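Local coordinates for hypothetical protein BP2299 (Bordetella pertussis Tohama I, PDB 2FQP), which is of unknown function but folds as a small cupin domain that binds a zinc ion and probably forms a dimer, at residues W23-G28 with F87-I92. Sequence-based numbering, arbitrary orientation.
Sequences WRFPPG and FVFVEI
W23 lies alongside F89, with its CB over one face of the phenyl ring, 4.2 Å from the centroid, in a CH-pi contact. The two belong to neighbouring antiparallel strands, 18-25 and 87-94, of the double-stranded beta-helix that defines cupins. W23 with F89 and F25 with F87 are hydrogen-bonded pairs, each closed by two backbone bonds; the bond from W23 N to F89 O is almost straight (178°). Between them R24 and V88 form a non-hydrogen-bonded pair whose side chains lie on the other face; there the long arginine lays its apolar CG against the valine methyls while its exposed end makes a salt bridge with E86. With CG set between its backbone N and carbonyl carbon (chi1 65°), F89 turns its ring toward the other strand, where CE1 meets W23 and CE2 comes within 3.4 Å of F25 CE1. F25 and F89, wholly apolar and buried, suit this inward face; W23, partly exposed, adds an N-H that can bond water; the three form an aromatic cluster. The same face leads to the zinc site of H34, H36 and H77: E91 lies near the metal and touches H36. A water in the plane of the indole accepts from W23 NE1 (3.0 Å) and donates to E91 OE1 (2.6 Å).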
loop_
_atom_site.group_PDB
_atom_site.type_symbol
_atom_site.label_atom_id
_atom_site.label_comp_id
_atom_site.label_asym_id
_atom_site.label_seq_id
_atom_site.Cartn_x
_atom_site.Cartn_y
_atom_site.Cartn_z
ATOM N N TRP A 23 -4.627 -5.309 7.423
ATOM C CA TRP A 23 -4.430 -5.923 8.737
ATOM C C TRP A 23 -4.528 -4.844 9.798
ATOM O O TRP A 23 -3.773 -3.868 9.780
ATOM C CB TRP A 23 -3.066 -6.630 8.820
ATOM C CG TRP A 23 -3.043 -7.941 8.119
ATOM C CD1 TRP A 23 -2.656 -8.182 6.837
ATOM C CD2 TRP A 23 -3.449 -9.199 8.657
ATOM N NE1 TRP A 23 -2.795 -9.509 6.534
ATOM C CE2 TRP A 23 -3.262 -10.166 7.637
ATOM C CE3 TRP A 23 -3.967 -9.604 9.903
ATOM C CZ2 TRP A 23 -3.591 -11.530 7.813
ATOM C CZ3 TRP A 23 -4.267 -10.957 10.100
ATOM C CH2 TRP A 23 -4.069 -11.911 9.046
ATOM N N ARG A 24 -5.509 -4.971 10.695
ATOM C CA ARG A 24 -5.706 -3.975 11.747
ATOM C C ARG A 24 -5.403 -4.574 13.117
ATOM O O ARG A 24 -6.063 -5.518 13.567
ATOM C CB ARG A 24 -7.132 -3.355 11.705
ATOM C CG ARG A 24 -7.432 -2.530 10.467
ATOM C CD ARG A 24 -8.918 -2.061 10.406
ATOM N NE ARG A 24 -9.183 -1.074 11.438
ATOM C CZ ARG A 24 -10.242 -0.256 11.457
ATOM N NH1 ARG A 24 -11.154 -0.283 10.486
ATOM N NH2 ARG A 24 -10.387 0.622 12.458
ATOM N N PHE A 25 -4.399 -4.012 13.793
ATOM C CA PHE A 25 -3.943 -4.519 15.072
ATOM C C PHE A 25 -4.503 -3.725 16.208
ATOM O O PHE A 25 -4.234 -2.559 16.300
ATOM C CB PHE A 25 -2.407 -4.425 15.165
ATOM C CG PHE A 25 -1.674 -5.367 14.265
ATOM C CD1 PHE A 25 -1.633 -5.154 12.869
ATOM C CD2 PHE A 25 -0.946 -6.427 14.790
ATOM C CE1 PHE A 25 -0.959 -5.995 12.050
ATOM C CE2 PHE A 25 -0.260 -7.319 13.910
ATOM C CZ PHE A 25 -0.294 -7.094 12.556
ATOM N N PRO A 26 -5.275 -4.361 17.111
ATOM C CA PRO A 26 -5.596 -3.664 18.356
ATOM C C PRO A 26 -4.312 -3.335 19.076
ATOM O O PRO A 26 -3.256 -3.958 18.797
ATOM C CB PRO A 26 -6.353 -4.723 19.178
ATOM C CG PRO A 26 -6.912 -5.631 18.215
ATOM C CD PRO A 26 -5.864 -5.705 17.080
ATOM N N PRO A 27 -4.355 -2.366 19.997
ATOM C CA PRO A 27 -3.230 -2.219 20.926
ATOM C C PRO A 27 -2.810 -3.567 21.576
ATOM O O PRO A 27 -3.652 -4.307 22.111
ATOM C CB PRO A 27 -3.809 -1.301 22.005
ATOM C CG PRO A 27 -4.780 -0.465 21.265
ATOM C CD PRO A 27 -5.438 -1.400 20.299
ATOM N N GLY A 28 -1.530 -3.901 21.493
ATOM C CA GLY A 28 -1.036 -5.141 22.054
ATOM C C GLY A 28 -1.320 -6.364 21.199
ATOM O O GLY A 28 -0.989 -7.470 21.587
ATOM N N PHE A 87 -2.660 -0.272 15.073
ATOM C CA PHE A 87 -1.667 -0.229 14.001
ATOM C C PHE A 87 -2.253 -0.877 12.767
ATOM O O PHE A 87 -2.864 -1.942 12.850
ATOM C CB PHE A 87 -0.362 -0.966 14.371
ATOM C CG PHE A 87 0.737 -0.673 13.428
ATOM C CD1 PHE A 87 0.806 -1.300 12.186
ATOM C CD2 PHE A 87 1.696 0.308 13.747
ATOM C CE1 PHE A 87 1.789 -0.970 11.252
ATOM C CE2 PHE A 87 2.701 0.616 12.855
ATOM C CZ PHE A 87 2.761 -0.029 11.596
ATOM N N VAL A 88 -2.090 -0.230 11.612
ATOM C CA VAL A 88 -2.697 -0.737 10.380
ATOM C C VAL A 88 -1.659 -0.790 9.256
ATOM O O VAL A 88 -0.838 0.099 9.131
ATOM C CB VAL A 88 -3.888 0.153 9.966
ATOM C CG1 VAL A 88 -4.557 -0.392 8.682
ATOM C CG2 VAL A 88 -4.893 0.284 11.112
ATOM N N PHE A 89 -1.665 -1.889 8.501
ATOM C CA PHE A 89 -0.949 -1.984 7.242
ATOM C C PHE A 89 -1.738 -2.749 6.199
ATOM O O PHE A 89 -2.649 -3.518 6.522
ATOM C CB PHE A 89 0.508 -2.519 7.366
ATOM C CG PHE A 89 0.650 -3.957 7.848
ATOM C CD1 PHE A 89 0.464 -5.052 6.965
ATOM C CD2 PHE A 89 1.124 -4.228 9.132
ATOM C CE1 PHE A 89 0.658 -6.374 7.427
ATOM C CE2 PHE A 89 1.333 -5.521 9.566
ATOM C CZ PHE A 89 1.088 -6.593 8.734
ATOM N N VAL A 90 -1.399 -2.466 4.944
ATOM C CA VAL A 90 -1.955 -3.136 3.805
ATOM C C VAL A 90 -0.876 -4.072 3.243
ATOM O O VAL A 90 0.248 -3.644 2.973
ATOM C CB VAL A 90 -2.482 -2.141 2.736
ATOM C CG1 VAL A 90 -2.879 -2.877 1.445
ATOM C CG2 VAL A 90 -3.684 -1.384 3.304
ATOM N N GLU A 91 -1.242 -5.343 3.123
ATOM C CA GLU A 91 -0.354 -6.375 2.649
ATOM C C GLU A 91 -0.799 -6.853 1.261
ATOM O O GLU A 91 -1.947 -7.219 1.064
ATOM C CB GLU A 91 -0.323 -7.547 3.648
ATOM C CG GLU A 91 0.852 -8.496 3.461
ATOM C CD GLU A 91 1.083 -9.364 4.737
ATOM O OE1 GLU A 91 0.430 -10.402 4.856
ATOM O OE2 GLU A 91 1.853 -8.947 5.620
ATOM N N ILE A 92 0.128 -6.815 0.304
ATOM C CA ILE A 92 -0.150 -7.166 -1.107
ATOM C C ILE A 92 0.639 -8.413 -1.450
ATOM O O ILE A 92 1.866 -8.370 -1.562
ATOM C CB ILE A 92 0.247 -6.040 -2.087
ATOM C CG1 ILE A 92 -0.517 -4.759 -1.799
ATOM C CG2 ILE A 92 -0.038 -6.453 -3.539
ATOM C CD1 ILE A 92 0.317 -3.679 -1.194
HETATM O O HOH W 1 -1.961 -10.726 3.978
#